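Local atomic coordinates of phosphoserine aminotransferase (PDB entry 1W23), a protein that catalyses the reversible, pyridoxal-phosphate-dependent transfer of an amino group between phosphoserine and 2-oxoglutarate in serine biosynthesis, and acts likewise on phosphohydroxythreonine. Residues A[7-12]-A[332-337]; A[28-33]-A[43-48]; A[131-136]-A[158-163]. All coordinates share one frame; numbering follows the deposited sequence.

Overall arrangement
The three contacts sample three ways in which loops are fastened in a class-V aminotransferase dimer. Contact 1 lies nearer the cofactor than contact 3: it ties the loop after strand 5-6 to strand 333-336 of the small antiparallel sheet, and the Arg334 side chain comes within about 7 Å of the bound pyridoxal phosphate. Contact 3, about 26 Å away between centres, fastens two loops beside the large mixed sheet, with Tyr158 about 10 Å from the cofactor. Contact 2 closes a short excursion before helix 44-61; its centre is 34 Å from that of contact 1 and 45 Å from that of contact 3, across the chain's centre. Contacts 1 and 2 both also reach the second subunit.

Contact 1. Residues A[7-12]-A[332-337]; sequences FNAGPS and GCRASI
Ser336 is the hub on which the loop 7-12 rests. Its OG lies 3.4 Å from Ala9 CA, and its CB sits 3.5 Å from Asn8 O, a close fit with no direct hydrogen bond between the segments. A water bridges them instead. It lies 2.7 Å from Phe7 O and 2.8 Å from Arg334 O, placed to donate to either carbonyl, though it has more acceptors in reach than protons to give; Ser336 OG bonds both to it and to Asn298 ND2.

On one side of this hub, the methyl of Ala9 covers one face of the Arg334 guanidinium, offset toward the rim, with Ala9 CB 3.3 Å from Arg334 NH2. The arginine chain leaves with CG anti to the backbone N and bends at chi3 (56°), which brings its flat end under the methyl. Arg334 NH1 is held by Thr152 O, so the loop packs against an arginine at the margin of the cofactor site.

On the other side, the Phe7 ring carries the apolar part. Ile337 CG2 meets its edge, 3.7 Å from Phe7 CE2, while Ala335 CB approaches Phe7 CD2 obliquely at 4.0 Å. Ser336 O, 3.4 Å from Phe7 CD2, is buried with no polar partner.

The contact thus joins the N-terminal loop to the small antiparallel sheet of this PLP-dependent aminotransferase fold, beside the active site. Phe7 also packs on Ala345 and Leu349 of helix 343-359, Asn8 ND2 bonds to Glu38 O of the second subunit, and strand 333-336 lies at the margin of its three-stranded sheet, beside strand 298-302.

Contact 2. Residues A[28-33]-A[43-48]; sequences NFNDTQ and SQSYEE
Ser45 and Asn30 are joined by the one direct hydrogen bond between the loop 28-33 and the start of helix 44-61. Ser45 OG donates to Asn30 OD1 over 2.9 Å, lying in the carbonyl plane on a lone pair with a C=O...donor angle of 121°. The same oxygen accepts from a water 3.0 Å from Asn30 OD1, which also donates to Glu48 OE2, so a second, indirect link reaches one turn further along the helix.

Van der Waals contacts surround this bond. Thr32 CG2 lies 3.5 Å from Ser45 OG, and the Phe29 ring is swung toward the helix by a CG anti to the backbone N (chi1 180°) and presents its edge to Ser45 O, with Phe29 CE2 4.0 Å away. An alanine at Ser45 is likely to leave Asn30 OD1 without its protein donor and the asparagine amide freer to turn.

Local bonds shape both partners. Phe29 to Thr32 form a type I' beta turn in which Phe29 O accepts from both Thr32 N and Thr32 OG1; Ser43 N-caps the helix, its OG accepting from Tyr46 N.

Leu39 packs on Phe29, Thr32 and Ser45, while Phe29 meets Tyr245 and Tyr46 touches Thr241 and Ile244, all three of helix 241-256.

Contact 3. Residues A[131-136]-A[158-163]; sequences PDFSEF and YQNFPE
Phe133 and Pro162 form the tight part of this contact. Pro162 CB stands over one face of the phenyl ring in a CH-pi interaction, 4.0 Å from the centroid of the Phe133 ring and 18° off its normal. Pro162 CD reaches Phe133 CZ at 3.8 Å; the two side chains cross at about a right angle. Phe133 has its CG anti to the carbonyl carbon (chi1 -62°), which directs the ring out of the short 3-10 turn 133-135 toward the other loop. At the far end of the ring, Tyr158 CE2 meets Phe133 CE2 obliquely at 3.9 Å. Pro162 is shared: its CG also touches Phe136 CE2, again at 3.9 Å. Within its own loop, Phe136 carries Phe133 CA over one face, so the two aromatic residues pack on each other. Asn160 O, at the ring's edge 3.4 Å from Phe133 CZ, is buried without a polar partner.

Both segments belong to connections of the large mixed sheet of the PLP-dependent aminotransferase fold: 131-136 lies between strand 115-121 and strand 142-148, while the loop 158-163 precedes strand 169-172. Phe136 and Tyr158 both rest on Val97 of strand 93-98, and reach Leu145 and Ile147 of strand 142-148, respectively.

Toward solvent the character changes. The exposed Asn160 brings its amide in obliquely, off the ring plane and on the side away from Pro162, the two planes 81° apart and Asn160 OD1 3.4 Å from Phe133 CE1. Asp132 N bonds to Glu135 OE2 from above the carboxylate plane, bracing the turn that carries Phe133.

Contact 1. Residues A[7-12]-A[332-337]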
loop_
_atom_site.group_PDB
_atom_site.type_symbol
_atom_site.label_atom_id
_atom_site.label_comp_id
_atom_site.label_asym_id
_atom_site.label_seq_id
_atom_site.Cartn_x
_atom_site.Cartn_y
_atom_site.Cartn_z
ATOM N N PHE A 7 -8.601 7.895 -20.350
ATOM C CA PHE A 7 -9.647 6.902 -20.120
ATOM C C PHE A 7 -9.103 5.638 -19.460
ATOM O O PHE A 7 -9.707 4.568 -19.544
ATOM C CB PHE A 7 -10.349 6.561 -21.438
ATOM C CG PHE A 7 -11.236 7.658 -21.978
ATOM C CD1 PHE A 7 -10.792 8.580 -22.896
ATOM C CD2 PHE A 7 -12.557 7.782 -21.551
ATOM C CE1 PHE A 7 -11.618 9.566 -23.389
ATOM C CE2 PHE A 7 -13.394 8.763 -22.053
ATOM C CZ PHE A 7 -12.917 9.666 -22.966
ATOM N N ASN A 8 -8.011 5.763 -18.720
ATOM C CA ASN A 8 -7.449 4.605 -18.021
ATOM C C ASN A 8 -8.433 4.006 -17.020
ATOM O O ASN A 8 -9.194 4.707 -16.326
ATOM C CB ASN A 8 -6.160 5.024 -17.273
ATOM C CG ASN A 8 -4.948 4.997 -18.150
ATOM O OD1 ASN A 8 -4.871 4.223 -19.108
ATOM N ND2 ASN A 8 -3.953 5.813 -17.822
ATOM N N ALA A 9 -8.387 2.664 -16.934
ATOM C CA ALA A 9 -9.335 1.877 -16.150
ATOM C C ALA A 9 -8.945 1.692 -14.688
ATOM O O ALA A 9 -9.749 1.163 -13.944
ATOM C CB ALA A 9 -9.538 0.507 -16.806
ATOM N N GLY A 10 -7.731 2.046 -14.304
ATOM C CA GLY A 10 -7.326 1.857 -12.922
ATOM C C GLY A 10 -5.847 1.567 -12.822
ATOM O O GLY A 10 -5.373 0.550 -13.424
ATOM N N PRO A 11 -5.037 2.353 -12.113
ATOM C CA PRO A 11 -5.314 3.709 -11.702
ATOM C C PRO A 11 -5.760 4.583 -12.900
ATOM O O PRO A 11 -5.772 4.127 -14.038
ATOM C CB PRO A 11 -3.982 4.182 -11.095
ATOM C CG PRO A 11 -3.328 2.921 -10.693
ATOM C CD PRO A 11 -3.629 1.963 -11.831
ATOM N N SER A 12 -6.231 5.755 -12.578
ATOM C CA SER A 12 -7.049 6.534 -13.489
ATOM C C SER A 12 -6.896 8.016 -13.253
ATOM O O SER A 12 -6.147 8.481 -12.381
ATOM C CB SER A 12 -8.510 6.114 -13.333
ATOM O OG SER A 12 -8.962 6.290 -12.024
ATOM N N GLY A 332 -12.230 -5.928 -27.403
ATOM C CA GLY A 332 -12.994 -4.761 -27.717
ATOM C C GLY A 332 -12.418 -3.500 -27.099
ATOM O O GLY A 332 -11.193 -3.335 -26.984
ATOM N N CYS A 333 -13.314 -2.577 -26.727
ATOM C CA CYS A 333 -12.973 -1.248 -26.280
ATOM C C CYS A 333 -13.616 -0.996 -24.912
ATOM O O CYS A 333 -14.704 -1.540 -24.628
ATOM C CB CYS A 333 -13.480 -0.178 -27.255
ATOM S SG CYS A 333 -12.963 -0.487 -28.965
ATOM N N ARG A 334 -13.008 -0.166 -24.103
ATOM C CA ARG A 334 -13.564 0.193 -22.798
ATOM C C ARG A 334 -13.184 1.632 -22.520
ATOM O O ARG A 334 -12.021 1.954 -22.374
ATOM C CB ARG A 334 -13.032 -0.706 -21.684
ATOM C CG ARG A 334 -13.573 -0.327 -20.313
ATOM C CD ARG A 334 -13.227 -1.349 -19.240
ATOM N NE ARG A 334 -11.781 -1.577 -19.140
ATOM C CZ ARG A 334 -11.231 -2.303 -18.175
ATOM N NH1 ARG A 334 -11.962 -2.856 -17.229
ATOM N NH2 ARG A 334 -9.883 -2.476 -18.196
ATOM N N ALA A 335 -14.207 2.508 -22.453
ATOM C CA ALA A 335 -14.010 3.906 -22.080
ATOM C C ALA A 335 -14.334 4.030 -20.575
ATOM O O ALA A 335 -15.520 3.949 -20.196
ATOM C CB ALA A 335 -14.901 4.842 -22.899
ATOM N N SER A 336 -13.322 4.177 -19.734
ATOM C CA SER A 336 -13.526 4.346 -18.296
ATOM C C SER A 336 -13.702 5.831 -18.024
ATOM O O SER A 336 -12.881 6.652 -18.411
ATOM C CB SER A 336 -12.382 3.739 -17.520
ATOM O OG SER A 336 -12.297 2.335 -17.730
ATOM N N ILE A 337 -14.849 6.150 -17.407
ATOM C CA ILE A 337 -15.360 7.496 -17.219
ATOM C C ILE A 337 -15.721 7.742 -15.754
ATOM O O ILE A 337 -16.785 8.183 -15.381
ATOM C CB ILE A 337 -16.535 7.777 -18.196
ATOM C CG1 ILE A 337 -17.631 6.717 -18.139
ATOM C CG2 ILE A 337 -16.002 7.957 -19.602
ATOM C CD1 ILE A 337 -18.897 7.123 -18.898
HETATM O O HOH W 1 -10.703 2.044 -19.945
#

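Contact 2. Residues A[28-33]-A[43-48]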
loop_
_atom_site.group_PDB
_atom_site.type_symbol
_atom_site.label_atom_id
_atom_site.label_comp_id
_atom_site.label_asym_id
_atom_site.label_seq_id
_atom_site.Cartn_x
_atom_site.Cartn_y
_atom_site.Cartn_z
ATOM N N ASN A 28 6.705 20.969 1.801
ATOM C CA ASN A 28 6.422 21.679 3.049
ATOM C C ASN A 28 4.943 21.580 3.354
ATOM O O ASN A 28 4.172 22.468 2.883
ATOM C CB ASN A 28 6.907 23.112 2.934
ATOM C CG ASN A 28 6.512 23.965 4.136
ATOM O OD1 ASN A 28 6.196 23.438 5.209
ATOM N ND2 ASN A 28 6.459 25.277 3.932
ATOM N N PHE A 29 4.536 20.543 4.031
ATOM C CA PHE A 29 3.149 20.296 4.371
ATOM C C PHE A 29 2.779 20.928 5.701
ATOM O O PHE A 29 3.467 20.696 6.706
ATOM C CB PHE A 29 2.895 18.778 4.443
ATOM C CG PHE A 29 1.468 18.492 4.795
ATOM C CD1 PHE A 29 0.437 18.842 3.895
ATOM C CD2 PHE A 29 1.120 17.893 5.994
ATOM C CE1 PHE A 29 -0.874 18.618 4.235
ATOM C CE2 PHE A 29 -0.226 17.653 6.255
ATOM C CZ PHE A 29 -1.205 18.017 5.383
ATOM N N ASN A 30 1.719 21.719 5.748
ATOM C CA ASN A 30 1.188 22.286 6.992
ATOM C C ASN A 30 2.248 23.008 7.801
ATOM O O ASN A 30 2.296 22.915 8.997
ATOM C CB ASN A 30 0.538 21.214 7.848
ATOM C CG ASN A 30 -0.339 21.677 8.984
ATOM O OD1 ASN A 30 -0.387 21.075 10.104
ATOM N ND2 ASN A 30 -1.023 22.764 8.737
ATOM N N ASP A 31 3.103 23.751 7.093
ATOM C CA ASP A 31 4.172 24.567 7.672
ATOM C C ASP A 31 5.183 23.761 8.478
ATOM O O ASP A 31 5.952 24.339 9.282
ATOM C CB ASP A 31 3.583 25.723 8.559
ATOM C CG ASP A 31 2.709 26.622 7.729
ATOM O OD1 ASP A 31 3.259 27.167 6.735
ATOM O OD2 ASP A 31 1.503 26.746 8.069
ATOM N N THR A 32 5.258 22.448 8.269
ATOM C CA THR A 32 6.218 21.624 9.007
ATOM C C THR A 32 7.607 21.605 8.381
ATOM O O THR A 32 8.568 21.094 9.005
ATOM C CB THR A 32 5.766 20.176 9.105
ATOM O OG1 THR A 32 5.781 19.557 7.782
ATOM C CG2 THR A 32 4.410 20.031 9.751
ATOM N N GLN A 33 7.732 22.074 7.129
ATOM C CA GLN A 33 8.972 21.980 6.344
ATOM C C GLN A 33 9.343 20.538 6.029
ATOM O O GLN A 33 10.473 20.276 5.630
ATOM C CB GLN A 33 10.141 22.734 7.001
ATOM C CG GLN A 33 9.836 24.200 7.216
ATOM C CD GLN A 33 9.676 24.984 5.919
ATOM O OE1 GLN A 33 10.141 24.650 4.808
ATOM N NE2 GLN A 33 8.991 26.105 6.079
ATOM N N SER A 43 2.082 12.052 14.027
ATOM C CA SER A 43 2.134 13.495 14.094
ATOM C C SER A 43 0.741 14.140 14.078
ATOM O O SER A 43 -0.179 13.599 13.484
ATOM C CB SER A 43 2.952 14.088 12.917
ATOM O OG SER A 43 2.322 13.907 11.676
ATOM N N GLN A 44 0.617 15.282 14.700
ATOM C CA GLN A 44 -0.647 16.032 14.595
ATOM C C GLN A 44 -0.996 16.281 13.123
ATOM O O GLN A 44 -2.172 16.181 12.773
ATOM C CB GLN A 44 -0.545 17.390 15.314
ATOM C CG GLN A 44 -1.850 18.131 15.283
ATOM C CD GLN A 44 -1.985 18.969 16.544
ATOM O OE1 GLN A 44 -1.434 18.645 17.605
ATOM N NE2 GLN A 44 -2.745 20.041 16.301
ATOM N N SER A 45 -0.017 16.633 12.288
ATOM C CA SER A 45 -0.352 16.982 10.917
ATOM C C SER A 45 -0.950 15.779 10.160
ATOM O O SER A 45 -1.940 15.982 9.432
ATOM C CB SER A 45 0.890 17.482 10.199
ATOM O OG SER A 45 1.293 18.806 10.643
ATOM N N TYR A 46 -0.337 14.603 10.352
ATOM C CA TYR A 46 -0.847 13.411 9.654
ATOM C C TYR A 46 -2.188 12.997 10.285
ATOM O O TYR A 46 -3.131 12.630 9.586
ATOM C CB TYR A 46 0.190 12.238 9.541
ATOM C CG TYR A 46 -0.597 11.145 8.840
ATOM C CD1 TYR A 46 -0.799 11.207 7.466
ATOM C CD2 TYR A 46 -1.169 10.051 9.534
ATOM C CE1 TYR A 46 -1.533 10.201 6.812
ATOM C CE2 TYR A 46 -1.900 9.087 8.881
ATOM C CZ TYR A 46 -2.072 9.173 7.517
ATOM O OH TYR A 46 -2.811 8.205 6.835
ATOM N N GLU A 47 -2.307 13.008 11.632
ATOM C CA GLU A 47 -3.555 12.598 12.270
ATOM C C GLU A 47 -4.720 13.422 11.783
ATOM O O GLU A 47 -5.833 12.912 11.612
ATOM C CB GLU A 47 -3.416 12.643 13.806
ATOM C CG GLU A 47 -2.518 11.472 14.353
ATOM C CD GLU A 47 -2.240 11.525 15.841
ATOM O OE1 GLU A 47 -1.753 10.495 16.375
ATOM O OE2 GLU A 47 -2.511 12.616 16.455
ATOM N N GLU A 48 -4.504 14.718 11.558
ATOM C CA GLU A 48 -5.560 15.561 11.022
ATOM C C GLU A 48 -5.987 15.107 9.609
ATOM O O GLU A 48 -7.200 15.105 9.321
ATOM C CB GLU A 48 -5.124 17.046 10.930
ATOM C CG GLU A 48 -4.968 17.775 12.207
ATOM C CD GLU A 48 -4.403 19.201 12.020
ATOM O OE1 GLU A 48 -4.093 19.636 10.881
ATOM O OE2 GLU A 48 -4.274 19.872 13.103
HETATM O O HOH W 2 -1.910 21.556 12.601
#

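Contact 3. Residues A[131-136]-A[158-163]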
loop_
_atom_site.group_PDB
_atom_site.type_symbol
_atom_site.label_atom_id
_atom_site.label_comp_id
_atom_site.label_asym_id
_atom_site.label_seq_id
_atom_site.Cartn_x
_atom_site.Cartn_y
_atom_site.Cartn_z
ATOM N N PRO A 131 -28.570 -9.832 -12.788
ATOM C CA PRO A 131 -29.780 -10.684 -12.614
ATOM C C PRO A 131 -30.802 -9.976 -11.781
ATOM O O PRO A 131 -30.551 -9.157 -10.895
ATOM C CB PRO A 131 -29.230 -11.914 -11.894
ATOM C CG PRO A 131 -27.980 -11.467 -11.268
ATOM C CD PRO A 131 -27.388 -10.396 -12.126
ATOM N N ASP A 132 -32.086 -10.303 -12.053
ATOM C CA ASP A 132 -33.208 -9.883 -11.284
ATOM C C ASP A 132 -33.052 -10.428 -9.864
ATOM O O ASP A 132 -32.721 -11.589 -9.673
ATOM C CB ASP A 132 -34.455 -10.486 -11.931
ATOM C CG ASP A 132 -34.888 -9.974 -13.272
ATOM O OD1 ASP A 132 -35.778 -10.626 -13.884
ATOM O OD2 ASP A 132 -34.407 -8.907 -13.691
ATOM N N PHE A 133 -33.350 -9.602 -8.861
ATOM C CA PHE A 133 -33.169 -10.005 -7.496
ATOM C C PHE A 133 -34.069 -11.176 -7.135
ATOM O O PHE A 133 -33.730 -11.921 -6.190
ATOM C CB PHE A 133 -33.461 -8.837 -6.571
ATOM C CG PHE A 133 -32.523 -7.644 -6.783
ATOM C CD1 PHE A 133 -32.856 -6.402 -6.250
ATOM C CD2 PHE A 133 -31.335 -7.704 -7.489
ATOM C CE1 PHE A 133 -32.081 -5.256 -6.408
ATOM C CE2 PHE A 133 -30.555 -6.567 -7.683
ATOM C CZ PHE A 133 -30.902 -5.352 -7.145
ATOM N N SER A 134 -35.196 -11.346 -7.823
ATOM C CA SER A 134 -36.066 -12.497 -7.632
ATOM C C SER A 134 -35.337 -13.814 -7.942
ATOM O O SER A 134 -35.834 -14.877 -7.517
ATOM C CB SER A 134 -37.348 -12.354 -8.491
ATOM O OG SER A 134 -37.060 -12.303 -9.865
ATOM N N GLU A 135 -34.276 -13.784 -8.712
ATOM C CA GLU A 135 -33.569 -14.990 -9.029
ATOM C C GLU A 135 -32.632 -15.465 -7.890
ATOM O O GLU A 135 -32.058 -16.555 -7.999
ATOM C CB GLU A 135 -32.751 -14.817 -10.298
ATOM C CG GLU A 135 -33.481 -14.261 -11.500
ATOM C CD GLU A 135 -32.582 -13.870 -12.651
ATOM O OE1 GLU A 135 -31.616 -14.680 -12.863
ATOM O OE2 GLU A 135 -32.667 -12.852 -13.442
ATOM N N PHE A 136 -32.441 -14.627 -6.875
ATOM C CA PHE A 136 -31.371 -14.929 -5.925
ATOM C C PHE A 136 -31.765 -16.104 -5.047
ATOM O O PHE A 136 -32.835 -16.175 -4.428
ATOM C CB PHE A 136 -31.088 -13.758 -4.999
ATOM C CG PHE A 136 -30.382 -12.564 -5.627
ATOM C CD1 PHE A 136 -30.204 -12.384 -6.982
ATOM C CD2 PHE A 136 -29.922 -11.574 -4.762
ATOM C CE1 PHE A 136 -29.540 -11.228 -7.438
ATOM C CE2 PHE A 136 -29.250 -10.490 -5.228
ATOM C CZ PHE A 136 -29.070 -10.309 -6.551
ATOM N N TYR A 158 -25.143 -2.377 -11.050
ATOM C CA TYR A 158 -26.381 -2.383 -10.276
ATOM C C TYR A 158 -27.033 -1.008 -10.313
ATOM O O TYR A 158 -26.386 0.006 -10.033
ATOM C CB TYR A 158 -26.117 -2.787 -8.837
ATOM C CG TYR A 158 -25.916 -4.276 -8.592
ATOM C CD1 TYR A 158 -24.769 -4.937 -9.018
ATOM C CD2 TYR A 158 -26.863 -5.021 -7.895
ATOM C CE1 TYR A 158 -24.582 -6.295 -8.776
ATOM C CE2 TYR A 158 -26.679 -6.356 -7.655
ATOM C CZ TYR A 158 -25.550 -7.007 -8.091
ATOM O OH TYR A 158 -25.403 -8.360 -7.837
ATOM N N GLN A 159 -28.349 -0.979 -10.584
ATOM C CA GLN A 159 -29.118 0.267 -10.544
ATOM C C GLN A 159 -29.573 0.577 -9.146
ATOM O O GLN A 159 -29.841 1.766 -8.876
ATOM C CB GLN A 159 -30.368 0.157 -11.449
ATOM C CG GLN A 159 -29.954 -0.151 -12.875
ATOM C CD GLN A 159 -28.947 0.864 -13.383
ATOM O OE1 GLN A 159 -29.335 2.058 -13.482
ATOM N NE2 GLN A 159 -27.706 0.452 -13.642
ATOM N N ASN A 160 -29.722 -0.406 -8.329
ATOM C CA ASN A 160 -30.177 -0.328 -6.930
ATOM C C ASN A 160 -29.747 -1.647 -6.309
ATOM O O ASN A 160 -29.133 -2.490 -7.017
ATOM C CB ASN A 160 -31.669 -0.041 -6.832
ATOM C CG ASN A 160 -32.420 -0.917 -7.808
ATOM O OD1 ASN A 160 -32.271 -2.135 -7.732
ATOM N ND2 ASN A 160 -33.190 -0.317 -8.705
ATOM N N PHE A 161 -29.976 -1.820 -5.036
ATOM C CA PHE A 161 -29.393 -2.924 -4.287
ATOM C C PHE A 161 -30.473 -3.685 -3.587
ATOM O O PHE A 161 -31.466 -3.132 -3.122
ATOM C CB PHE A 161 -28.368 -2.386 -3.277
ATOM C CG PHE A 161 -27.203 -1.738 -4.000
ATOM C CD1 PHE A 161 -27.013 -0.389 -3.980
ATOM C CD2 PHE A 161 -26.309 -2.520 -4.716
ATOM C CE1 PHE A 161 -25.948 0.175 -4.686
ATOM C CE2 PHE A 161 -25.237 -1.950 -5.402
ATOM C CZ PHE A 161 -25.028 -0.592 -5.363
ATOM N N PRO A 162 -30.273 -4.989 -3.447
ATOM C CA PRO A 162 -31.332 -5.779 -2.805
ATOM C C PRO A 162 -31.418 -5.574 -1.321
ATOM O O PRO A 162 -30.434 -5.256 -0.644
ATOM C CB PRO A 162 -30.838 -7.174 -3.164
ATOM C CG PRO A 162 -29.352 -7.103 -3.204
ATOM C CD PRO A 162 -29.082 -5.751 -3.837
ATOM N N GLU A 163 -32.622 -5.752 -0.778
ATOM C CA GLU A 163 -32.917 -5.759 0.636
ATOM C C GLU A 163 -32.754 -7.191 1.107
ATOM O O GLU A 163 -33.571 -8.050 0.779
ATOM C CB GLU A 163 -34.378 -5.350 0.871
ATOM C CG GLU A 163 -34.706 -5.202 2.342
ATOM C CD GLU A 163 -35.753 -4.152 2.674
ATOM O OE1 GLU A 163 -36.431 -4.406 3.699
ATOM O OE2 GLU A 163 -35.871 -3.124 1.966
#